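Local structure of diaphanous protein (Entamoeba histolytica, 4DVG) at residues A113-K118 against D129-C134; I178-T183 against K238-V243; K220-F225 against N262-I267. The protein is probably a diaphanous-related formin whose GTPase-binding and FH3 regions are expected to receive a Rho-family GTPase and control actin assembly. All coordinates share one frame; numbering follows the deposited sequence.

Contact 1 (A113-K118 against D129-C134)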
loop_
_atom_site.group_PDB
_atom_site.type_symbol
_atom_site.label_atom_id
_atom_site.label_comp_id
_atom_site.label_asym_id
_atom_site.label_seq_id
_atom_site.Cartn_x
_atom_site.Cartn_y
_atom_site.Cartn_z
ATOM N N ALA B 113 -13.921 7.177 13.370
ATOM C CA ALA B 113 -14.683 8.333 13.780
ATOM C C ALA B 113 -14.270 9.534 12.932
ATOM O O ALA B 113 -15.107 10.338 12.496
ATOM C CB ALA B 113 -14.429 8.619 15.249
ATOM N N ILE B 114 -12.965 9.652 12.713
ATOM C CA ILE B 114 -12.434 10.735 11.914
ATOM C C ILE B 114 -12.922 10.561 10.493
ATOM O O ILE B 114 -13.287 11.526 9.825
ATOM C CB ILE B 114 -10.903 10.761 11.965
ATOM C CG1 ILE B 114 -10.448 11.546 13.183
ATOM C CG2 ILE B 114 -10.328 11.412 10.736
ATOM C CD1 ILE B 114 -9.063 11.204 13.613
ATOM N N TYR B 115 -12.947 9.317 10.048
ATOM C CA TYR B 115 -13.387 8.998 8.707
ATOM C C TYR B 115 -14.864 9.383 8.513
ATOM O O TYR B 115 -15.242 9.900 7.458
ATOM C CB TYR B 115 -13.161 7.517 8.453
ATOM C CG TYR B 115 -13.535 7.046 7.076
ATOM C CD1 TYR B 115 -13.334 7.856 5.966
ATOM C CD2 TYR B 115 -14.062 5.770 6.879
ATOM C CE1 TYR B 115 -13.659 7.415 4.701
ATOM C CE2 TYR B 115 -14.401 5.323 5.619
ATOM C CZ TYR B 115 -14.194 6.155 4.532
ATOM O OH TYR B 115 -14.523 5.721 3.276
ATOM N N LYS B 116 -15.694 9.147 9.532
ATOM C CA LYS B 116 -17.089 9.569 9.453
ATOM C C LYS B 116 -17.146 11.080 9.250
ATOM O O LYS B 116 -17.777 11.565 8.312
ATOM C CB LYS B 116 -17.889 9.136 10.700
ATOM C CG LYS B 116 -19.357 9.612 10.737
ATOM C CD LYS B 116 -20.280 8.702 11.575
ATOM N NZ LYS B 116 -21.444 10.522 12.639
ATOM N N LYS B 117 -16.473 11.819 10.126
ATOM C CA LYS B 117 -16.422 13.269 10.036
ATOM C C LYS B 117 -16.049 13.706 8.623
ATOM O O LYS B 117 -16.581 14.696 8.122
ATOM C CB LYS B 117 -15.399 13.857 11.017
ATOM C CG LYS B 117 -15.937 14.205 12.378
ATOM C CD LYS B 117 -14.830 14.798 13.248
ATOM C CE LYS B 117 -14.562 13.922 14.471
ATOM N NZ LYS B 117 -13.348 14.346 15.239
ATOM N N LYS B 118 -15.122 12.981 7.994
ATOM C CA LYS B 118 -14.602 13.389 6.703
ATOM C C LYS B 118 -15.638 13.108 5.630
ATOM O O LYS B 118 -15.946 13.981 4.815
ATOM C CB LYS B 118 -13.281 12.673 6.356
ATOM C CG LYS B 118 -12.076 13.097 7.163
ATOM C CD LYS B 118 -12.078 14.589 7.453
ATOM C CE LYS B 118 -10.723 14.997 8.022
ATOM N NZ LYS B 118 -10.744 16.332 8.684
ATOM N N ASP B 129 -9.848 15.502 -0.766
ATOM C CA ASP B 129 -8.524 15.073 -0.340
ATOM C C ASP B 129 -8.519 14.560 1.096
ATOM O O ASP B 129 -7.970 13.495 1.380
ATOM C CB ASP B 129 -7.522 16.217 -0.490
ATOM O OD1 ASP B 129 -7.273 15.579 -2.738
ATOM O OD2 ASP B 129 -6.958 17.718 -2.251
ATOM N N GLU B 130 -9.114 15.318 2.010
ATOM C CA GLU B 130 -9.174 14.842 3.371
ATOM C C GLU B 130 -9.862 13.472 3.430
ATOM O O GLU B 130 -9.392 12.567 4.117
ATOM C CB GLU B 130 -9.822 15.872 4.295
ATOM C CG GLU B 130 -8.918 17.066 4.571
ATOM C CD GLU B 130 -9.526 18.063 5.538
ATOM O OE1 GLU B 130 -10.431 17.683 6.313
ATOM O OE2 GLU B 130 -9.103 19.238 5.515
ATOM N N GLU B 131 -10.947 13.296 2.679
ATOM C CA GLU B 131 -11.646 12.016 2.710
ATOM C C GLU B 131 -10.754 10.915 2.145
ATOM O O GLU B 131 -10.589 9.862 2.757
ATOM C CB GLU B 131 -12.977 12.075 1.952
ATOM C CG GLU B 131 -13.797 10.790 2.084
ATOM C CD GLU B 131 -15.202 10.891 1.497
ATOM O OE1 GLU B 131 -15.902 11.897 1.742
ATOM O OE2 GLU B 131 -15.615 9.945 0.791
ATOM N N ARG B 132 -10.166 11.180 0.983
ATOM C CA ARG B 132 -9.305 10.216 0.314
ATOM C C ARG B 132 -8.067 9.783 1.107
ATOM O O ARG B 132 -7.710 8.609 1.040
ATOM C CB ARG B 132 -8.911 10.706 -1.081
ATOM C CG ARG B 132 -10.087 10.800 -2.035
ATOM C CD ARG B 132 -9.627 10.982 -3.440
ATOM N NE ARG B 132 -10.722 11.320 -4.337
ATOM C CZ ARG B 132 -10.533 11.875 -5.531
ATOM N NH1 ARG B 132 -9.292 12.135 -5.936
ATOM N NH2 ARG B 132 -11.567 12.167 -6.314
ATOM N N LYS B 133 -7.417 10.698 1.840
ATOM C CA LYS B 133 -6.298 10.293 2.704
ATOM C C LYS B 133 -6.781 9.249 3.702
ATOM O O LYS B 133 -6.103 8.237 3.929
ATOM C CB LYS B 133 -5.637 11.464 3.450
ATOM C CG LYS B 133 -4.461 12.092 2.713
ATOM C CD LYS B 133 -3.489 11.050 2.172
ATOM C CE LYS B 133 -2.377 11.690 1.316
ATOM N NZ LYS B 133 -2.840 12.713 0.293
ATOM N N CYS B 134 -7.957 9.501 4.281
ATOM C CA CYS B 134 -8.602 8.535 5.165
ATOM C C CYS B 134 -8.660 7.131 4.568
ATOM O O CYS B 134 -8.298 6.160 5.226
ATOM C CB CYS B 134 -10.016 8.988 5.510
ATOM S SG CYS B 134 -10.121 9.882 7.029
#

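Contact 2 (I178-T183 against K238-V243)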
loop_
_atom_site.group_PDB
_atom_site.type_symbol
_atom_site.label_atom_id
_atom_site.label_comp_id
_atom_site.label_asym_id
_atom_site.label_seq_id
_atom_site.Cartn_x
_atom_site.Cartn_y
_atom_site.Cartn_z
ATOM N N ILE B 178 -12.026 -0.630 -0.057
ATOM C CA ILE B 178 -13.080 -0.792 0.918
ATOM C C ILE B 178 -13.794 -2.122 0.688
ATOM O O ILE B 178 -14.074 -2.876 1.641
ATOM C CB ILE B 178 -14.034 0.404 0.890
ATOM C CG1 ILE B 178 -13.284 1.648 1.364
ATOM C CG2 ILE B 178 -15.213 0.149 1.770
ATOM C CD1 ILE B 178 -14.057 2.927 1.173
ATOM N N LEU B 179 -14.038 -2.434 -0.581
ATOM C CA LEU B 179 -14.734 -3.666 -0.899
ATOM C C LEU B 179 -13.927 -4.859 -0.392
ATOM O O LEU B 179 -14.469 -5.770 0.241
ATOM C CB LEU B 179 -14.984 -3.783 -2.395
ATOM C CG LEU B 179 -15.678 -5.068 -2.852
ATOM C CD1 LEU B 179 -17.187 -4.948 -2.751
ATOM C CD2 LEU B 179 -15.266 -5.414 -4.266
ATOM N N LEU B 180 -12.623 -4.830 -0.665
ATOM C CA LEU B 180 -11.727 -5.882 -0.237
ATOM C C LEU B 180 -11.769 -6.053 1.277
ATOM O O LEU B 180 -11.687 -7.182 1.792
ATOM C CB LEU B 180 -10.309 -5.597 -0.686
ATOM C CG LEU B 180 -10.006 -5.779 -2.170
ATOM C CD1 LEU B 180 -8.545 -5.386 -2.418
ATOM C CD2 LEU B 180 -10.271 -7.225 -2.640
ATOM N N GLU B 181 -11.907 -4.937 1.987
ATOM C CA GLU B 181 -12.032 -5.006 3.432
ATOM C C GLU B 181 -13.401 -5.581 3.880
ATOM O O GLU B 181 -13.450 -6.458 4.741
ATOM C CB GLU B 181 -11.680 -3.671 4.098
ATOM C CG GLU B 181 -11.807 -3.677 5.634
ATOM C CD GLU B 181 -11.124 -4.861 6.302
ATOM O OE1 GLU B 181 -10.188 -5.433 5.720
ATOM O OE2 GLU B 181 -11.525 -5.219 7.422
ATOM N N ILE B 182 -14.496 -5.126 3.265
ATOM C CA ILE B 182 -15.803 -5.745 3.494
ATOM C C ILE B 182 -15.764 -7.266 3.224
ATOM O O ILE B 182 -16.349 -8.044 3.971
ATOM C CB ILE B 182 -16.886 -5.158 2.578
ATOM C CG1 ILE B 182 -16.845 -3.627 2.546
ATOM C CG2 ILE B 182 -18.233 -5.710 2.913
ATOM C CD1 ILE B 182 -17.447 -2.961 3.693
ATOM N N THR B 183 -15.094 -7.689 2.153
ATOM C CA THR B 183 -15.172 -9.094 1.744
ATOM C C THR B 183 -14.439 -9.956 2.742
ATOM O O THR B 183 -14.927 -11.005 3.140
ATOM C CB THR B 183 -14.573 -9.352 0.346
ATOM O OG1 THR B 183 -13.200 -8.939 0.336
ATOM C CG2 THR B 183 -15.314 -8.571 -0.675
ATOM N N LYS B 238 -14.877 -6.435 -10.194
ATOM C CA LYS B 238 -15.871 -7.406 -10.621
ATOM C C LYS B 238 -15.620 -8.694 -9.881
ATOM O O LYS B 238 -16.541 -9.266 -9.244
ATOM C CB LYS B 238 -15.792 -7.667 -12.117
ATOM C CG LYS B 238 -16.302 -6.520 -12.963
ATOM C CD LYS B 238 -17.820 -6.547 -13.093
ATOM C CE LYS B 238 -18.292 -5.478 -14.085
ATOM N NZ LYS B 238 -19.718 -5.669 -14.481
ATOM N N HIS B 239 -14.376 -9.156 -9.952
ATOM C CA HIS B 239 -14.048 -10.356 -9.218
ATOM C C HIS B 239 -14.406 -10.221 -7.743
ATOM O O HIS B 239 -15.077 -11.084 -7.187
ATOM C CB HIS B 239 -12.583 -10.758 -9.348
ATOM C CG HIS B 239 -12.246 -11.966 -8.533
ATOM N ND1 HIS B 239 -11.437 -11.914 -7.420
ATOM C CD2 HIS B 239 -12.669 -13.249 -8.632
ATOM C CE1 HIS B 239 -11.341 -13.122 -6.892
ATOM N NE2 HIS B 239 -12.082 -13.950 -7.608
ATOM N N ALA B 240 -13.958 -9.144 -7.108
ATOM C CA ALA B 240 -14.085 -9.053 -5.658
ATOM C C ALA B 240 -15.550 -8.976 -5.264
ATOM O O ALA B 240 -15.958 -9.528 -4.236
ATOM C CB ALA B 240 -13.292 -7.876 -5.102
ATOM N N SER B 241 -16.333 -8.309 -6.110
ATOM C CA SER B 241 -17.772 -8.208 -5.941
ATOM C C SER B 241 -18.423 -9.595 -6.044
ATOM O O SER B 241 -19.270 -9.960 -5.242
ATOM C CB SER B 241 -18.349 -7.279 -6.992
ATOM O OG SER B 241 -17.946 -5.939 -6.789
ATOM N N LEU B 242 -18.009 -10.380 -7.027
ATOM C CA LEU B 242 -18.500 -11.741 -7.124
ATOM C C LEU B 242 -18.197 -12.550 -5.866
ATOM O O LEU B 242 -19.038 -13.295 -5.379
ATOM C CB LEU B 242 -17.944 -12.422 -8.370
ATOM C CG LEU B 242 -18.706 -11.882 -9.583
ATOM C CD1 LEU B 242 -17.996 -12.097 -10.907
ATOM C CD2 LEU B 242 -20.101 -12.508 -9.592
ATOM N N VAL B 243 -16.992 -12.400 -5.339
ATOM C CA VAL B 243 -16.603 -13.157 -4.168
ATOM C C VAL B 243 -17.493 -12.801 -2.992
ATOM O O VAL B 243 -17.938 -13.671 -2.258
ATOM C CB VAL B 243 -15.133 -12.932 -3.817
ATOM C CG1 VAL B 243 -14.809 -13.616 -2.529
ATOM C CG2 VAL B 243 -14.234 -13.438 -4.944
#

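Contact 3 (K220-F225 against N262-I267)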
loop_
_atom_site.group_PDB
_atom_site.type_symbol
_atom_site.label_atom_id
_atom_site.label_comp_id
_atom_site.label_asym_id
_atom_site.label_seq_id
_atom_site.Cartn_x
_atom_site.Cartn_y
_atom_site.Cartn_z
ATOM N N LYS B 220 -33.566 -1.113 -2.051
ATOM C CA LYS B 220 -33.678 -2.550 -1.875
ATOM C C LYS B 220 -32.348 -3.102 -1.368
ATOM O O LYS B 220 -31.302 -2.482 -1.568
ATOM C CB LYS B 220 -34.101 -3.219 -3.180
ATOM C CG LYS B 220 -35.588 -3.044 -3.517
ATOM C CD LYS B 220 -36.021 -4.122 -4.521
ATOM C CE LYS B 220 -37.479 -3.990 -4.945
ATOM N NZ LYS B 220 -37.800 -4.769 -6.204
ATOM N N LYS B 221 -32.384 -4.243 -0.686
ATOM C CA LYS B 221 -31.160 -4.793 -0.085
ATOM C C LYS B 221 -30.121 -4.948 -1.160
ATOM O O LYS B 221 -30.434 -5.433 -2.242
ATOM C CB LYS B 221 -31.416 -6.156 0.537
ATOM C CG LYS B 221 -30.602 -6.471 1.787
ATOM C CD LYS B 221 -30.996 -7.861 2.265
ATOM C CE LYS B 221 -30.228 -8.346 3.469
ATOM N NZ LYS B 221 -30.660 -9.750 3.740
ATOM N N PHE B 222 -28.893 -4.528 -0.866
ATOM C CA PHE B 222 -27.783 -4.758 -1.781
ATOM C C PHE B 222 -27.725 -3.819 -2.994
ATOM O O PHE B 222 -26.854 -3.967 -3.835
ATOM C CB PHE B 222 -27.830 -6.192 -2.294
ATOM C CG PHE B 222 -27.666 -7.216 -1.232
ATOM C CD1 PHE B 222 -26.714 -7.057 -0.242
ATOM C CD2 PHE B 222 -28.461 -8.351 -1.223
ATOM C CE1 PHE B 222 -26.551 -8.034 0.736
ATOM C CE2 PHE B 222 -28.313 -9.308 -0.253
ATOM C CZ PHE B 222 -27.356 -9.154 0.727
ATOM N N LEU B 223 -28.636 -2.856 -3.092
ATOM C CA LEU B 223 -28.765 -2.105 -4.327
ATOM C C LEU B 223 -27.511 -1.308 -4.691
ATOM O O LEU B 223 -26.951 -1.488 -5.774
ATOM C CB LEU B 223 -29.981 -1.200 -4.285
ATOM C CG LEU B 223 -30.284 -0.431 -5.561
ATOM C CD1 LEU B 223 -30.482 -1.377 -6.752
ATOM C CD2 LEU B 223 -31.500 0.417 -5.336
ATOM N N SER B 224 -27.047 -0.442 -3.799
ATOM C CA SER B 224 -25.917 0.403 -4.172
ATOM C C SER B 224 -24.603 -0.368 -4.425
ATOM O O SER B 224 -23.886 -0.061 -5.383
ATOM C CB SER B 224 -25.735 1.592 -3.220
ATOM O OG SER B 224 -25.726 1.188 -1.882
ATOM N N PHE B 225 -24.295 -1.359 -3.587
ATOM C CA PHE B 225 -23.184 -2.264 -3.878
ATOM C C PHE B 225 -23.338 -2.883 -5.264
ATOM O O PHE B 225 -22.412 -2.858 -6.086
ATOM C CB PHE B 225 -23.089 -3.366 -2.822
ATOM C CG PHE B 225 -22.341 -4.575 -3.264
ATOM C CD1 PHE B 225 -21.147 -4.466 -3.950
ATOM C CD2 PHE B 225 -22.818 -5.836 -2.965
ATOM C CE1 PHE B 225 -20.450 -5.600 -4.343
ATOM C CE2 PHE B 225 -22.120 -6.980 -3.347
ATOM C CZ PHE B 225 -20.934 -6.854 -4.055
ATOM N N ASN B 262 -32.476 -14.584 -3.576
ATOM C CA ASN B 262 -33.700 -13.954 -4.085
ATOM C C ASN B 262 -33.566 -12.416 -4.108
ATOM O O ASN B 262 -33.890 -11.791 -5.117
ATOM C CB ASN B 262 -34.947 -14.379 -3.310
ATOM C CG ASN B 262 -35.467 -15.772 -3.708
ATOM O OD1 ASN B 262 -35.087 -16.348 -4.736
ATOM N ND2 ASN B 262 -36.369 -16.310 -2.876
ATOM N N SER B 263 -33.071 -11.831 -3.009
ATOM C CA SER B 263 -32.755 -10.399 -2.941
ATOM C C SER B 263 -31.876 -9.945 -4.117
ATOM O O SER B 263 -32.033 -8.843 -4.630
ATOM C CB SER B 263 -31.979 -10.045 -1.671
ATOM O OG SER B 263 -32.589 -10.495 -0.494
ATOM N N PHE B 264 -30.921 -10.775 -4.512
ATOM C CA PHE B 264 -30.037 -10.412 -5.605
ATOM C C PHE B 264 -30.749 -10.598 -6.932
ATOM O O PHE B 264 -30.603 -9.788 -7.839
ATOM C CB PHE B 264 -28.734 -11.235 -5.577
ATOM C CG PHE B 264 -27.696 -10.691 -4.641
ATOM C CD1 PHE B 264 -26.942 -9.581 -4.993
ATOM C CD2 PHE B 264 -27.472 -11.287 -3.403
ATOM C CE1 PHE B 264 -25.984 -9.073 -4.124
ATOM C CE2 PHE B 264 -26.519 -10.775 -2.521
ATOM C CZ PHE B 264 -25.771 -9.673 -2.886
ATOM N N ILE B 265 -31.520 -11.666 -7.054
ATOM C CA ILE B 265 -32.320 -11.837 -8.253
ATOM C C ILE B 265 -33.251 -10.645 -8.416
ATOM O O ILE B 265 -33.415 -10.117 -9.516
ATOM C CB ILE B 265 -33.148 -13.108 -8.199
ATOM C CG1 ILE B 265 -32.249 -14.324 -8.424
ATOM C CG2 ILE B 265 -34.241 -13.064 -9.256
ATOM C CD1 ILE B 265 -32.841 -15.588 -7.886
ATOM N N GLU B 266 -33.828 -10.213 -7.299
ATOM C CA GLU B 266 -34.811 -9.147 -7.278
ATOM C C GLU B 266 -34.259 -7.835 -7.833
ATOM O O GLU B 266 -35.028 -6.988 -8.263
ATOM C CB GLU B 266 -35.309 -8.955 -5.845
ATOM C CG GLU B 266 -36.604 -8.176 -5.681
ATOM C CD GLU B 266 -37.011 -8.036 -4.215
ATOM O OE1 GLU B 266 -36.619 -8.897 -3.389
ATOM O OE2 GLU B 266 -37.720 -7.059 -3.885
ATOM N N ILE B 267 -32.934 -7.671 -7.834
ATOM C CA ILE B 267 -32.320 -6.410 -8.257
ATOM C C ILE B 267 -31.466 -6.510 -9.519
ATOM O O ILE B 267 -30.680 -5.610 -9.820
ATOM C CB ILE B 267 -31.479 -5.753 -7.141
ATOM C CG1 ILE B 267 -30.372 -6.698 -6.683
ATOM C CG2 ILE B 267 -32.353 -5.343 -5.976
ATOM C CD1 ILE B 267 -29.508 -6.124 -5.631
HETATM O O HOH W 1 -32.663 -6.794 -2.849
#

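Contact 1 (A113-K118 against D129-C134)
The ammonium group of K118 has two partners: NZ donates to OE1 of E130 at 2.7 Å, forming a salt bridge, and also bonds to the backbone O of D79 from a neighbouring loop. The approach to E130 is tilted, NZ standing above the carboxylate plane by 39°. A bend at chi2 folds the lysine back so that its CD and CE run past CB of E130, and the two side chains cross obliquely before their charges meet. T126 OG1 adds a weak bond to the other carboxylate oxygen, OE2.

Deeper between the helices the contact is apolar and centred on C134. Its SG packs against helix 108-120, lying 3.8 Å from CG of K118 and 4.0 Å from CG2 of I114, while its CB rests 3.5 Å from CD1 of Y115. With CG anti to the backbone N (chi1 -178°), the tyrosine ring lies across the face of helix 127-141, against C134 and, further on, C135 and L138; the sulfur makes an oblique sulfur-aromatic contact, 5.1 Å from the ring centroid. CG of E131 lies at the edge of the same ring, 4.3 Å from CE1, and the glutamate carboxylate is held by a salt bridge to R169 and a hydrogen bond to S167. L160 and L161 of helix 160-165 cover more of the tyrosine.

The short segments run at 150° to each other with axes 9.2 Å apart, an antiparallel helical hairpin of successive helices, consistent with the armadillo-like helical architecture of diaphanous GTPase-binding regions.

Contact 2 (I178-T183 against K238-V243)
L179 reaches from helix 172-187 to helix 236-249 with a single methyl. Its CB sets out toward the partner helix, and CG, anti to the backbone N (chi1 178°), carries the branch across. There CD2 meets CB of A240 at 3.3 Å and sits 3.6 Å from the backbone N of S241; it also lies 3.7 Å from OG of S241. That hydroxyl is bonded within its own helix, to the carbonyl O of F237, so the methyl packs beside a polar atom that already has a partner. The other branch, CD1, meets the ring of F225, 3.7 Å from its CE1.

These helices are not chain neighbours: 54 residues separate the segments, which run nearly parallel (23°) with axes 9.7 Å apart. Such side-by-side packing of like-directed helices is consistent with an armadillo-like superhelix, here joining the GTPase-binding region to the FH3 region.

CB of A240 is also touched by CD2 of L180, at 4.0 Å. One turn on, CG2 of T183 lies 3.7 Å from O of A240, while its OG1 turns back to bond O of L180 at 2.7 Å, from above the carbonyl plane.

Contact 3 (K220-F225 against N262-I267)
The aromatic part is an offset stack of the F222 and F264 rings, with planes 12° apart and centroids separated by 4.1 Å. CZ of F264 lies over the centre of one F222 face, and CG of K221 covers the opposite face. CB of S263 approaches the F222 edge, whereas CE2 of F225 comes to the edge of the F264 ring, 4.5 Å from CE1 of F264. F209 adds an edge-to-face partner to F222.

Aliphatic contacts gather at I267. With CG1 between the backbone N and carbonyl carbon (chi1 59°), its CD1 reaches CB of F222 at 3.7 Å, while CG2 lies 3.9 Å from CB of K220.

The polar links are a charge pair and a water bridge. Extended K220 crosses E266 at about a right angle, and K220 NZ and E266 OE2 form a salt bridge at 3.3 Å, its hydrogen bond weak. Water 1 donates to O of K221 at 2.7 Å and to O of S263 at 2.8 Å, tying the type II turn at K220-L223 to helix 254-265.

The chemistry is thus layered, with hydrophobic stacking inside and a salt bridge between exposed side chains outside; cohesion probably rests more on the buried rings than on the charges.

The three contacts follow one another through the helical array, from the GTPase-binding region to the FH3 region. Contact 1 joins helices adjacent in sequence, and OH of Y115 reaches CD1 of I178 at 3.5 Å, touching the first helix of contact 2; their centres are about 21 Å apart. Contact 2 joins the GTPase-binding region to the FH3 region and meets contact 3 through F225, whose CE1 lies 3.5 Å from OG of S241. Those centres are about 16 Å apart, and the segments of contacts 2 and 3 alternate along the chain. Contacts 1 and 3 do not touch, their nearest atoms being about 13 Å apart.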